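PDB 6TME: pollen-specific leucine-rich repeat extensin-like protein 1 from Arabidopsis thaliana, which probably works in the pollen-tube cell wall, where its leucine-rich repeat domain is thought to bind RALF-type signalling peptides. Local coordinates for residues K234-I239 / N258-F263; D190-N195 / S210-V215; L99-I104 / H122-R127. All blocks are in the same frame, centred on the assembly; numbering follows the deposited sequence.

Interaction 1 of 3, residues K234-I239 / N258-F263; sequences KNLNEI and NNVTVF. With NAG (2-acetamido-2-deoxy-beta-D-glucopyranose), chain G.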
ATOM      1  N   LYS A 234       5.879 -12.013   8.273  1.00 49.02           N
ATOM      2  CA  LYS A 234       4.929 -12.172   9.355  1.00 46.38           C
ATOM      3  C   LYS A 234       3.896 -11.053   9.289  1.00 44.64           C
ATOM      4  O   LYS A 234       4.121  -9.987   8.686  1.00 37.28           O
ATOM      5  CB  LYS A 234       5.647 -12.174  10.705  1.00 49.00           C
ATOM      6  CG  LYS A 234       7.153 -12.330  10.600  1.00 48.12           C
ATOM      7  N   ASN A 235       2.740 -11.316   9.898  1.00 35.35           N
ATOM      8  CA  ASN A 235       1.651 -10.359  10.022  1.00 39.12           C
ATOM      9  C   ASN A 235       0.976 -10.035   8.694  1.00 34.89           C
ATOM     10  O   ASN A 235       0.036  -9.233   8.686  1.00 34.40           O
ATOM     11  CB  ASN A 235       2.114  -9.036  10.649  1.00 38.23           C
ATOM     12  CG  ASN A 235       2.932  -9.242  11.902  1.00 40.57           C
ATOM     13  OD1 ASN A 235       2.707 -10.188  12.659  1.00 39.18           O
ATOM     14  ND2 ASN A 235       3.895  -8.350  12.129  1.00 41.87           N
ATOM     15  N   LEU A 236       1.413 -10.619   7.575  1.00 26.61           N
ATOM     16  CA  LEU A 236       0.920 -10.177   6.276  1.00 24.77           C
ATOM     17  C   LEU A 236      -0.540 -10.596   6.072  1.00 32.64           C
ATOM     18  O   LEU A 236      -0.860 -11.788   6.147  1.00 26.18           O
ATOM     19  CB  LEU A 236       1.791 -10.740   5.170  1.00 19.18           C
ATOM     20  CG  LEU A 236       1.336 -10.307   3.778  1.00 21.09           C
ATOM     21  CD1 LEU A 236       1.549  -8.796   3.658  1.00 27.52           C
ATOM     22  CD2 LEU A 236       2.133 -11.028   2.730  1.00 20.48           C
ATOM     23  N   ASN A 237      -1.419  -9.619   5.787  1.00 23.71           N
ATOM     24  CA  ASN A 237      -2.818  -9.884   5.436  1.00 24.59           C
ATOM     25  C   ASN A 237      -3.161  -9.621   3.979  1.00 29.50           C
ATOM     26  O   ASN A 237      -4.018 -10.329   3.425  1.00 32.62           O
ATOM     27  CB  ASN A 237      -3.771  -9.044   6.294  1.00 20.28           C
ATOM     28  CG  ASN A 237      -3.799  -9.493   7.735  1.00 29.50           C
ATOM     29  OD1 ASN A 237      -3.668 -10.685   8.039  1.00 30.96           O
ATOM     30  ND2 ASN A 237      -3.947  -8.537   8.640  1.00 27.08           N
ATOM     31  N   GLU A 238      -2.543  -8.608   3.357  1.00 24.34           N
ATOM     32  CA  GLU A 238      -2.920  -8.125   2.024  1.00 30.97           C
ATOM     33  C   GLU A 238      -1.670  -7.711   1.266  1.00 29.61           C
ATOM     34  O   GLU A 238      -0.892  -6.886   1.754  1.00 33.89           O
ATOM     35  CB  GLU A 238      -3.910  -6.947   2.104  1.00 29.26           C
ATOM     36  CG  GLU A 238      -5.167  -7.250   2.907  1.00 27.99           C
ATOM     37  CD  GLU A 238      -6.122  -6.070   3.110  1.00 39.49           C
ATOM     38  OE1 GLU A 238      -6.066  -5.068   2.351  1.00 44.68           O
ATOM     39  OE2 GLU A 238      -6.939  -6.164   4.060  1.00 44.40           O
ATOM     40  N   ILE A 239      -1.470  -8.284   0.081  1.00 26.33           N
ATOM     41  CA  ILE A 239      -0.346  -7.928  -0.780  1.00 19.22           C
ATOM     42  C   ILE A 239      -0.864  -7.783  -2.205  1.00 22.30           C
ATOM     43  O   ILE A 239      -1.594  -8.644  -2.703  1.00 25.97           O
ATOM     44  CB  ILE A 239       0.805  -8.952  -0.695  1.00 31.67           C
ATOM     45  CG1 ILE A 239       2.055  -8.411  -1.400  1.00 30.91           C
ATOM     46  CG2 ILE A 239       0.406 -10.342  -1.250  1.00 30.51           C
ATOM     47  CD1 ILE A 239       3.343  -8.723  -0.660  1.00 35.61           C
ATOM     48  N   ASN A 258      -0.289 -17.983   5.738  1.00 30.59           N
ATOM     49  CA  ASN A 258      -1.572 -18.506   6.197  1.00 46.36           C
ATOM     50  C   ASN A 258      -2.495 -17.441   6.788  1.00 35.77           C
ATOM     51  O   ASN A 258      -3.667 -17.741   7.033  1.00 39.42           O
ATOM     52  CB  ASN A 258      -1.345 -19.629   7.213  1.00 55.44           C
ATOM     53  CG  ASN A 258      -0.447 -19.205   8.344  1.00 69.89           C
ATOM     54  OD1 ASN A 258       0.177 -18.150   8.282  1.00 85.39           O
ATOM     55  ND2 ASN A 258      -0.379 -20.017   9.390  1.00 73.14           N
ATOM     56  N   ASN A 259      -2.034 -16.213   6.998  1.00 28.30           N
ATOM     57  CA  ASN A 259      -2.929 -15.142   7.439  1.00 34.50           C
ATOM     58  C   ASN A 259      -3.347 -14.200   6.315  1.00 35.75           C
ATOM     59  O   ASN A 259      -4.053 -13.225   6.578  1.00 34.87           O
ATOM     60  CB  ASN A 259      -2.293 -14.334   8.582  1.00 26.83           C
ATOM     61  CG  ASN A 259      -2.233 -15.129   9.888  1.00 51.74           C
ATOM     62  OD1 ASN A 259      -3.170 -15.851  10.234  1.00 55.56           O
ATOM     63  ND2 ASN A 259      -1.125 -15.001  10.610  1.00 68.74           N
ATOM     64  N   VAL A 260      -2.955 -14.479   5.072  1.00 37.31           N
ATOM     65  CA  VAL A 260      -3.296 -13.613   3.946  1.00 36.49           C
ATOM     66  C   VAL A 260      -4.787 -13.707   3.629  1.00 25.82           C
ATOM     67  O   VAL A 260      -5.348 -14.800   3.525  1.00 25.32           O
ATOM     68  CB  VAL A 260      -2.439 -13.990   2.728  1.00 33.27           C
ATOM     69  CG1 VAL A 260      -3.142 -13.629   1.435  1.00 18.39           C
ATOM     70  CG2 VAL A 260      -1.083 -13.295   2.815  1.00 28.54           C
ATOM     71  N   THR A 261      -5.436 -12.555   3.455  1.00 29.85           N
ATOM     72  CA  THR A 261      -6.805 -12.504   2.956  1.00 26.99           C
ATOM     73  C   THR A 261      -6.916 -12.020   1.518  1.00 28.47           C
ATOM     74  O   THR A 261      -7.954 -12.245   0.877  1.00 23.62           O
ATOM     75  CB  THR A 261      -7.666 -11.569   3.822  1.00 28.11           C
ATOM     76  OG1 THR A 261      -7.108 -10.245   3.807  1.00 33.98           O
ATOM     77  CG2 THR A 261      -7.753 -12.083   5.242  1.00 28.90           C
ATOM     78  N   VAL A 262      -5.899 -11.319   1.020  1.00 23.13           N
ATOM     79  CA  VAL A 262      -5.935 -10.685  -0.286  1.00 29.28           C
ATOM     80  C   VAL A 262      -4.588 -10.957  -0.923  1.00 30.90           C
ATOM     81  O   VAL A 262      -3.564 -10.443  -0.455  1.00 23.65           O
ATOM     82  CB  VAL A 262      -6.180  -9.168  -0.225  1.00 27.37           C
ATOM     83  CG1 VAL A 262      -6.045  -8.596  -1.640  1.00 16.67           C
ATOM     84  CG2 VAL A 262      -7.540  -8.826   0.373  1.00 23.49           C
ATOM     85  N   PHE A 263      -4.582 -11.737  -1.996  1.00 33.58           N
ATOM     86  CA  PHE A 263      -3.371 -11.979  -2.769  1.00 29.82           C
ATOM     87  C   PHE A 263      -3.700 -11.709  -4.234  1.00 32.00           C
ATOM     88  O   PHE A 263      -4.374 -12.511  -4.891  1.00 32.56           O
ATOM     89  CB  PHE A 263      -2.836 -13.405  -2.567  1.00 26.86           C
ATOM     90  CG  PHE A 263      -1.450 -13.589  -3.127  1.00 33.88           C
ATOM     91  CD1 PHE A 263      -1.263 -13.808  -4.478  1.00 43.45           C
ATOM     92  CD2 PHE A 263      -0.338 -13.461  -2.317  1.00 27.79           C
ATOM     93  CE1 PHE A 263       0.008 -13.925  -5.001  1.00 48.09           C
ATOM     94  CE2 PHE A 263       0.937 -13.570  -2.838  1.00 29.71           C
ATOM     95  CZ  PHE A 263       1.111 -13.807  -4.175  1.00 40.03           C
TER
HETATM   96  C1  NAG G 501      -0.887 -15.716  11.840  1.00 73.51           C
HETATM   97  C2  NAG G 501       0.613 -15.926  11.988  1.00 75.05           C
HETATM   98  C3  NAG G 501       0.895 -16.818  13.185  1.00 79.17           C
HETATM   99  C4  NAG G 501       0.267 -16.217  14.436  1.00 85.15           C
HETATM  100  C5  NAG G 501      -1.217 -15.916  14.213  1.00 83.96           C
HETATM  101  C6  NAG G 501      -1.831 -15.143  15.357  1.00 86.48           C
HETATM  102  C7  NAG G 501       1.964 -15.765   9.944  1.00 82.34           C
HETATM  103  C8  NAG G 501       2.222 -14.346  10.347  1.00 84.69           C
HETATM  104  N2  NAG G 501       1.192 -16.480  10.774  1.00 74.03           N
HETATM  105  O4  NAG G 501       0.410 -17.114  15.532  1.00 89.85           O
HETATM  106  O5  NAG G 501      -1.406 -15.118  13.031  1.00 78.83           O
HETATM  107  O6  NAG G 501      -2.950 -14.381  14.924  1.00 90.61           O
HETATM  108  O7  NAG G 501       2.440 -16.245   8.915  1.00 83.75           O
HETATM  109  O   HOH W   1       0.047 -14.278   6.362  1.00 39.33           O
HETATM  110  O   HOH W   2      -8.062  -7.913   6.170  1.00 26.64           O

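Interaction 2 of 3, residues D190-N195 / S210-V215; sequences DAIFLN and STASVV. With SO4 (sulfate ion), chain N.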
ATOM      1  N   ASP A 190       3.946  -1.241   9.652  1.00 24.70           N
ATOM      2  CA  ASP A 190       2.717  -2.016   9.573  1.00 23.29           C
ATOM      3  C   ASP A 190       2.092  -1.929   8.189  1.00 24.31           C
ATOM      4  O   ASP A 190       1.388  -2.850   7.775  1.00 30.87           O
ATOM      5  CB  ASP A 190       1.722  -1.524  10.636  1.00 23.52           C
ATOM      6  CG  ASP A 190       0.294  -2.025  10.398  1.00 34.50           C
ATOM      7  OD1 ASP A 190       0.051  -3.254  10.492  1.00 34.59           O
ATOM      8  OD2 ASP A 190      -0.592  -1.180  10.121  1.00 30.65           O
ATOM      9  N   ALA A 191       2.359  -0.853   7.455  1.00 22.88           N
ATOM     10  CA  ALA A 191       1.674  -0.606   6.195  1.00 31.84           C
ATOM     11  C   ALA A 191       2.619   0.134   5.261  1.00 34.55           C
ATOM     12  O   ALA A 191       3.205   1.150   5.649  1.00 28.88           O
ATOM     13  CB  ALA A 191       0.393   0.211   6.405  1.00 32.32           C
ATOM     14  N   ILE A 192       2.765  -0.384   4.043  1.00 26.59           N
ATOM     15  CA  ILE A 192       3.650   0.162   3.020  1.00 26.26           C
ATOM     16  C   ILE A 192       2.828   0.259   1.734  1.00 33.43           C
ATOM     17  O   ILE A 192       2.497  -0.767   1.122  1.00 29.43           O
ATOM     18  CB  ILE A 192       4.905  -0.709   2.812  1.00 23.40           C
ATOM     19  CG1 ILE A 192       5.542  -1.073   4.150  1.00 31.73           C
ATOM     20  CG2 ILE A 192       5.935  -0.015   1.917  1.00 23.62           C
ATOM     21  CD1 ILE A 192       6.572  -2.188   4.082  1.00 35.01           C
ATOM     22  N   PHE A 193       2.479   1.479   1.334  1.00 33.54           N
ATOM     23  CA  PHE A 193       1.751   1.715   0.089  1.00 33.58           C
ATOM     24  C   PHE A 193       2.715   2.351  -0.905  1.00 27.93           C
ATOM     25  O   PHE A 193       3.184   3.470  -0.688  1.00 27.75           O
ATOM     26  CB  PHE A 193       0.521   2.597   0.328  1.00 25.89           C
ATOM     27  CG  PHE A 193      -0.472   1.991   1.290  1.00 25.69           C
ATOM     28  CD1 PHE A 193      -1.336   1.002   0.872  1.00 23.96           C
ATOM     29  CD2 PHE A 193      -0.516   2.395   2.629  1.00 28.86           C
ATOM     30  CE1 PHE A 193      -2.255   0.428   1.755  1.00 30.51           C
ATOM     31  CE2 PHE A 193      -1.420   1.822   3.522  1.00 23.27           C
ATOM     32  CZ  PHE A 193      -2.297   0.838   3.081  1.00 25.35           C
ATOM     33  N   LEU A 194       3.025   1.630  -1.980  1.00 27.58           N
ATOM     34  CA  LEU A 194       3.912   2.125  -3.026  1.00 25.82           C
ATOM     35  C   LEU A 194       3.212   2.256  -4.366  1.00 26.27           C
ATOM     36  O   LEU A 194       3.814   2.769  -5.308  1.00 22.41           O
ATOM     37  CB  LEU A 194       5.125   1.201  -3.195  1.00 27.96           C
ATOM     38  CG  LEU A 194       5.817   0.722  -1.927  1.00 31.73           C
ATOM     39  CD1 LEU A 194       6.658  -0.495  -2.268  1.00 34.11           C
ATOM     40  CD2 LEU A 194       6.678   1.844  -1.314  1.00 26.51           C
ATOM     41  N   ASN A 195       1.956   1.831  -4.466  1.00 24.20           N
ATOM     42  CA  ASN A 195       1.332   1.610  -5.756  1.00 20.92           C
ATOM     43  C   ASN A 195       1.236   2.910  -6.542  1.00 30.01           C
ATOM     44  O   ASN A 195       1.279   4.014  -5.981  1.00 27.48           O
ATOM     45  CB  ASN A 195      -0.057   0.976  -5.595  1.00 17.46           C
ATOM     46  CG  ASN A 195      -1.011   1.824  -4.733  1.00 27.08           C
ATOM     47  OD1 ASN A 195      -0.954   1.812  -3.498  1.00 21.78           O
ATOM     48  ND2 ASN A 195      -1.886   2.564  -5.397  1.00 19.62           N
ATOM     49  N   SER A 210       9.790  -8.079   6.374  1.00 33.60           N
ATOM     50  CA  SER A 210       8.778  -7.091   6.729  1.00 36.16           C
ATOM     51  C   SER A 210       7.771  -7.672   7.712  1.00 29.49           C
ATOM     52  O   SER A 210       7.435  -8.857   7.669  1.00 39.95           O
ATOM     53  CB  SER A 210       8.057  -6.558   5.485  1.00 41.22           C
ATOM     54  OG  SER A 210       6.889  -7.302   5.173  1.00 41.04           O
ATOM     55  N   THR A 211       7.336  -6.823   8.628  1.00 31.16           N
ATOM     56  CA  THR A 211       6.275  -7.087   9.580  1.00 33.46           C
ATOM     57  C   THR A 211       4.970  -6.440   9.151  1.00 27.49           C
ATOM     58  O   THR A 211       4.038  -6.352   9.947  1.00 31.26           O
ATOM     59  CB  THR A 211       6.682  -6.559  10.956  1.00 40.69           C
ATOM     60  OG1 THR A 211       7.183  -5.221  10.811  1.00 38.88           O
ATOM     61  CG2 THR A 211       7.769  -7.433  11.544  1.00 37.73           C
ATOM     62  N   ALA A 212       4.897  -5.965   7.916  1.00 21.53           N
ATOM     63  CA  ALA A 212       3.732  -5.225   7.484  1.00 24.71           C
ATOM     64  C   ALA A 212       2.522  -6.138   7.364  1.00 32.66           C
ATOM     65  O   ALA A 212       2.621  -7.274   6.889  1.00 29.71           O
ATOM     66  CB  ALA A 212       4.012  -4.547   6.150  1.00 21.45           C
ATOM     67  N   SER A 213       1.368  -5.619   7.800  1.00 29.20           N
ATOM     68  CA  SER A 213       0.083  -6.253   7.543  1.00 24.28           C
ATOM     69  C   SER A 213      -0.443  -5.981   6.132  1.00 26.78           C
ATOM     70  O   SER A 213      -1.235  -6.785   5.628  1.00 25.51           O
ATOM     71  CB  SER A 213      -0.945  -5.806   8.590  1.00 26.91           C
ATOM     72  OG  SER A 213      -1.292  -4.444   8.410  1.00 28.38           O
ATOM     73  N   VAL A 214      -0.031  -4.893   5.479  1.00 24.49           N
ATOM     74  CA  VAL A 214      -0.440  -4.622   4.099  1.00 25.52           C
ATOM     75  C   VAL A 214       0.731  -4.015   3.341  1.00 26.93           C
ATOM     76  O   VAL A 214       1.387  -3.091   3.844  1.00 23.44           O
ATOM     77  CB  VAL A 214      -1.674  -3.690   4.006  1.00 29.46           C
ATOM     78  CG1 VAL A 214      -1.456  -2.340   4.731  1.00 21.31           C
ATOM     79  CG2 VAL A 214      -2.038  -3.432   2.546  1.00 23.68           C
ATOM     80  N   VAL A 215       0.996  -4.536   2.132  1.00 19.06           N
ATOM     81  CA  VAL A 215       1.998  -3.998   1.213  1.00 20.77           C
ATOM     82  C   VAL A 215       1.387  -3.913  -0.187  1.00 29.39           C
ATOM     83  O   VAL A 215       0.865  -4.910  -0.695  1.00 24.64           O
ATOM     84  CB  VAL A 215       3.273  -4.868   1.163  1.00 26.52           C
ATOM     85  CG1 VAL A 215       4.303  -4.189   0.294  1.00 28.60           C
ATOM     86  CG2 VAL A 215       3.841  -5.175   2.561  1.00 20.25           C
TER
HETATM   87  S   SO4 N 508       4.269  -3.578  13.349  1.00113.99           S
HETATM   88  O1  SO4 N 508       3.358  -4.033  12.306  1.00114.94           O
HETATM   89  O2  SO4 N 508       4.505  -2.151  13.169  1.00116.49           O
HETATM   90  O3  SO4 N 508       5.527  -4.318  13.257  1.00110.84           O
HETATM   91  O4  SO4 N 508       3.663  -3.796  14.662  1.00119.21           O

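Interaction 3 of 3, residues L99-I104 / H122-R127; sequences LNHADI and HVNSNR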
ATOM      1  N   LEU A  99      -3.796  18.008   6.256  1.00 27.08           N
ATOM      2  CA  LEU A  99      -4.339  18.802   5.164  1.00 28.96           C
ATOM      3  C   LEU A  99      -4.980  17.915   4.089  1.00 29.37           C
ATOM      4  O   LEU A  99      -5.062  18.312   2.922  1.00 27.12           O
ATOM      5  CB  LEU A  99      -3.234  19.670   4.552  1.00 28.58           C
ATOM      6  CG  LEU A  99      -2.546  20.627   5.540  1.00 31.22           C
ATOM      7  CD1 LEU A  99      -1.281  21.312   4.940  1.00 18.08           C
ATOM      8  CD2 LEU A  99      -3.560  21.668   6.040  1.00 21.73           C
ATOM      9  N   ASN A 100      -5.422  16.708   4.460  1.00 18.86           N
ATOM     10  CA  ASN A 100      -6.016  15.787   3.495  1.00 24.63           C
ATOM     11  C   ASN A 100      -7.079  16.485   2.665  1.00 19.96           C
ATOM     12  O   ASN A 100      -7.962  17.155   3.204  1.00 23.01           O
ATOM     13  CB  ASN A 100      -6.632  14.567   4.191  1.00 21.32           C
ATOM     14  CG  ASN A 100      -5.609  13.545   4.577  1.00 24.06           C
ATOM     15  OD1 ASN A 100      -4.437  13.645   4.209  1.00 33.26           O
ATOM     16  ND2 ASN A 100      -6.034  12.555   5.337  1.00 25.29           N
ATOM     17  N   HIS A 101      -6.944  16.364   1.341  1.00 25.91           N
ATOM     18  CA  HIS A 101      -7.922  16.850   0.368  1.00 25.18           C
ATOM     19  C   HIS A 101      -7.955  18.366   0.222  1.00 28.95           C
ATOM     20  O   HIS A 101      -8.920  18.895  -0.340  1.00 28.80           O
ATOM     21  CB  HIS A 101      -9.325  16.352   0.704  1.00 26.16           C
ATOM     22  CG  HIS A 101      -9.445  14.866   0.662  1.00 48.14           C
ATOM     23  ND1 HIS A 101      -9.404  14.085   1.796  1.00 56.12           N
ATOM     24  CD2 HIS A 101      -9.565  14.013  -0.381  1.00 50.69           C
ATOM     25  CE1 HIS A 101      -9.519  12.814   1.455  1.00 56.49           C
ATOM     26  NE2 HIS A 101      -9.615  12.743   0.140  1.00 50.16           N
ATOM     27  N   ALA A 102      -6.941  19.097   0.716  1.00 21.47           N
ATOM     28  CA  ALA A 102      -6.943  20.547   0.513  1.00 23.00           C
ATOM     29  C   ALA A 102      -6.481  20.967  -0.885  1.00 30.77           C
ATOM     30  O   ALA A 102      -6.614  22.142  -1.228  1.00 38.07           O
ATOM     31  CB  ALA A 102      -6.088  21.238   1.579  1.00 24.45           C
ATOM     32  N   ASP A 103      -5.961  20.050  -1.705  1.00 32.76           N
ATOM     33  CA  ASP A 103      -5.615  20.343  -3.101  1.00 31.27           C
ATOM     34  C   ASP A 103      -4.611  21.499  -3.243  1.00 31.22           C
ATOM     35  O   ASP A 103      -4.631  22.234  -4.236  1.00 23.64           O
ATOM     36  CB  ASP A 103      -6.877  20.625  -3.921  1.00 27.03           C
ATOM     37  CG  ASP A 103      -6.635  20.543  -5.421  1.00 32.79           C
ATOM     38  OD1 ASP A 103      -5.917  19.626  -5.874  1.00 25.41           O
ATOM     39  OD2 ASP A 103      -7.162  21.408  -6.154  1.00 34.66           O
ATOM     40  N   ILE A 104      -3.701  21.641  -2.280  1.00 23.77           N
ATOM     41  CA  ILE A 104      -2.751  22.752  -2.246  1.00 27.16           C
ATOM     42  C   ILE A 104      -1.581  22.476  -3.189  1.00 25.82           C
ATOM     43  O   ILE A 104      -0.897  21.459  -3.067  1.00 28.96           O
ATOM     44  CB  ILE A 104      -2.249  22.984  -0.809  1.00 25.36           C
ATOM     45  CG1 ILE A 104      -3.408  23.379   0.108  1.00 23.37           C
ATOM     46  CG2 ILE A 104      -1.176  24.047  -0.760  1.00 15.93           C
ATOM     47  CD1 ILE A 104      -3.078  23.229   1.586  1.00 19.10           C
ATOM     48  N   HIS A 122      -0.489  14.018   7.478  1.00 24.72           N
ATOM     49  CA  HIS A 122      -1.446  13.587   6.458  1.00 24.75           C
ATOM     50  C   HIS A 122      -1.623  14.714   5.445  1.00 24.67           C
ATOM     51  O   HIS A 122      -2.177  15.763   5.785  1.00 40.56           O
ATOM     52  CB  HIS A 122      -2.799  13.225   7.081  1.00 22.26           C
ATOM     53  CG  HIS A 122      -2.740  12.116   8.090  1.00 26.33           C
ATOM     54  ND1 HIS A 122      -3.798  11.815   8.923  1.00 27.22           N
ATOM     55  CD2 HIS A 122      -1.754  11.238   8.404  1.00 28.65           C
ATOM     56  CE1 HIS A 122      -3.463  10.810   9.715  1.00 30.15           C
ATOM     57  NE2 HIS A 122      -2.224  10.448   9.426  1.00 30.80           N
ATOM     58  N   VAL A 123      -1.158  14.514   4.207  1.00 24.11           N
ATOM     59  CA  VAL A 123      -1.411  15.491   3.145  1.00 27.02           C
ATOM     60  C   VAL A 123      -1.925  14.800   1.885  1.00 20.76           C
ATOM     61  O   VAL A 123      -1.618  15.224   0.767  1.00 26.96           O
ATOM     62  CB  VAL A 123      -0.169  16.371   2.841  1.00 25.54           C
ATOM     63  CG1 VAL A 123       0.137  17.329   4.052  1.00 22.13           C
ATOM     64  CG2 VAL A 123       1.047  15.541   2.512  1.00 17.73           C
ATOM     65  N   ASN A 124      -2.768  13.778   2.056  1.00 26.95           N
ATOM     66  CA  ASN A 124      -3.377  13.105   0.914  1.00 21.86           C
ATOM     67  C   ASN A 124      -4.143  14.074   0.027  1.00 22.52           C
ATOM     68  O   ASN A 124      -4.870  14.950   0.511  1.00 27.99           O
ATOM     69  CB  ASN A 124      -4.331  11.999   1.353  1.00 21.17           C
ATOM     70  CG  ASN A 124      -5.177  11.458   0.165  1.00 25.13           C
ATOM     71  OD1 ASN A 124      -6.204  12.023  -0.182  1.00 24.42           O
ATOM     72  ND2 ASN A 124      -4.705  10.398  -0.478  1.00 13.06           N
ATOM     73  N   SER A 125      -3.993  13.882  -1.287  1.00 21.26           N
ATOM     74  CA  SER A 125      -4.740  14.621  -2.309  1.00 22.37           C
ATOM     75  C   SER A 125      -4.491  16.123  -2.204  1.00 26.34           C
ATOM     76  O   SER A 125      -5.414  16.930  -2.077  1.00 34.08           O
ATOM     77  CB  SER A 125      -6.241  14.310  -2.239  1.00 17.79           C
ATOM     78  OG  SER A 125      -6.491  12.928  -2.499  1.00 18.73           O
ATOM     79  N   ASN A 126      -3.216  16.490  -2.240  1.00 20.06           N
ATOM     80  CA  ASN A 126      -2.805  17.867  -2.479  1.00 26.54           C
ATOM     81  C   ASN A 126      -1.999  17.893  -3.768  1.00 30.49           C
ATOM     82  O   ASN A 126      -1.875  16.885  -4.467  1.00 25.16           O
ATOM     83  CB  ASN A 126      -2.019  18.424  -1.294  1.00 18.78           C
ATOM     84  CG  ASN A 126      -2.927  18.832  -0.144  1.00 23.44           C
ATOM     85  OD1 ASN A 126      -3.459  19.954  -0.119  1.00 24.71           O
ATOM     86  ND2 ASN A 126      -3.141  17.917   0.789  1.00 18.81           N
ATOM     87  N   ARG A 127      -1.438  19.047  -4.089  1.00 28.13           N
ATOM     88  CA  ARG A 127      -0.562  19.109  -5.250  1.00 20.31           C
ATOM     89  C   ARG A 127       0.823  19.542  -4.813  1.00 26.32           C
ATOM     90  O   ARG A 127       1.406  20.473  -5.383  1.00 24.62           O
ATOM     91  CB  ARG A 127      -1.140  20.047  -6.306  1.00 14.73           C
ATOM     92  CG  ARG A 127      -2.371  19.459  -6.997  1.00 22.80           C
ATOM     93  CD  ARG A 127      -3.131  20.513  -7.775  1.00 27.80           C
ATOM     94  NE  ARG A 127      -3.500  21.609  -6.885  1.00 32.86           N
ATOM     95  CZ  ARG A 127      -3.910  22.795  -7.309  1.00 31.38           C
ATOM     96  NH1 ARG A 127      -3.986  23.022  -8.612  1.00 37.02           N
ATOM     97  NH2 ARG A 127      -4.226  23.749  -6.433  1.00 28.74           N
TER

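Interaction 1 of 3, residues K234-I239 / N258-F263
I239 lays its CG2 methyl obliquely against the F263 ring, 3.4 Å from CD2, the two side chains running alongside each other. With CG1 anti to the backbone N (chi1 -169°), the methyl branch is the one left facing the ring. On the same apolar side, L236 CD2 lies 3.9 Å from V260 CG2, and that pair too points one way. E238 and V262 occupy the other side: E238 CG passes 3.8 Å from V262 CB, while OE1 of E238 bonds to the backbone of a second protein chain, which also sets an aromatic side chain on V262.

The parallel register, E238 with V262 and I239 with F263, rests on few bonds. N237 O is gripped by two successive amides, T261 N at 2.6 Å and V262 N at 3.2 Å, both lying in its carbonyl plane. I239 N then reaches V262 O at 3.1 Å, nearly straight at 168°. Where the segments diverge, a water links L236 O to N259 N.

At that end, N259 ND2 is bonded covalently to C1 of an N-acetylglucosamine (1.4 Å). T261 completes the N-V-T sequon. N258 OD1 accepts a weak bond from the sugar's N2 at 3.2 Å. The chemistry therefore changes along the contact: backbone bonds and apolar contacts carry the pairing, with the E238 carboxylate turned to the second chain, whereas water and sugar meet the N259 end, consistent with a glycan carried on the partly exposed loop that leads into strand 262-264.

Interaction 2 of 3, residues D190-N195 / S210-V215
D190 reaches S213 through a short side chain that can be followed atom by atom. CB passes a sulfate, probably from the crystallisation liquor, with O1 3.4 Å away; T211 OG1 donates to O3 of the same ion. CG stands anti to the backbone N (chi1 165°), a torsion that brings this carboxylate carbon up to the S213 hydroxyl. OD1 there accepts the hydroxyl proton of S213 OG at 2.7 Å, the donor arriving 44° out of the carboxylate plane. OD2 is taken by a second protein chain, through an aromatic side chain and a backbone group, so both carboxylate oxygens are engaged and the group is probably fixed in rotation.

The D190 carbonyl works on the same turn. D190 O accepts from S213 N at 2.8 Å and, weakly, from V214 N at 3.4 Å. Further on, I192 N meets V214 O at 3.0 Å with an angle of 163° at the hydrogen, in keeping with the parallel pairing of A191 with V214 and of I192 with V215.

V214 packs with its CG1 methyl: CG1 is 3.6 Å from A191 CB and 3.7 Å from F193 CZ, the F193 side chain crossing that of V214 at about a right angle. I192 faces the other way, its CD1 4.0 Å from A212 CB.

No helix lies between the segments. Strand 191-193 sits between strands 168-170 and 214-216, which run parallel to it: A191 and F193 bond through their backbones to L169, the F193 ring meets that of F168, and strand 214-216 passes the pairing on to strand 238-240.

Interaction 3 of 3, residues L99-I104 / H122-R127
N126 pushes its buried amide into the turn L99-A102, and there the contact is tightest. ND2 spends both hydrogens on carbonyls close to its own amide plane: L99 O at 2.9 Å and, within its own segment, V123 O at 3.1 Å. A102 N bonds L99 O from the opposite face of that carbonyl. OD1 receives I104 N at 2.8 Å on a lone pair in the carbonyl plane. The torsion chi1 of -78°, with CG anti to the carbonyl carbon, turns the amide inward to span these sites. Replacing N126 by a leucine would probably leave I104 N without this acceptor and take one of the donors from each of the L99 and V123 carbonyls, so that the turn is less firmly held.

Beside this centre, N100 OD1 accepts N124 N at 2.7 Å, and H101 N reaches N124 O at 2.6 Å.

The more exposed flank relies on charge and looser stacking. The R127 guanidinium grips D103 O side-on, NH2 at 2.7 Å and NE at 2.9 Å. The D103 carboxylate stacks over one guanidinium face, the planes 18° apart; its OD1, 3.3 Å from NE, forms a salt bridge of charges alone, with no N-H aimed at it. R127 also bonds S60 and lies near a bound sulfate. On the H101 and S125 side, a second protein chain takes H101 NE2 through its backbone.

Buried asparagines bridging the turns of consecutive coils, here N126 followed by N150 bonding V123 O, are a hallmark of the leucine-rich repeat solenoid.

How the interactions relate
All three contacts join successive coils of one leucine-rich repeat solenoid, at different points of the coil. Interactions 1 and 2 are buried strand pairings and share a neighbourhood: strands 214-216 and 238-240 are adjacent, S213 O probably accepts N237 N, and the centres lie 10 Å apart. Both combine a doubly used carbonyl with apolar side chains and offer a carboxylate to the second protein chain, but only interaction 1 of the two carries a glycan, on N259. Interaction 3, its centre 29 Å from that of interaction 1 and on the opposite side of the chain's centre, is only partly buried. It lacks strand pairing and adds side-chain amides and a guanidinium to its backbone bonds, yet buries more surface, 601 Å² against 417 and 392 Å².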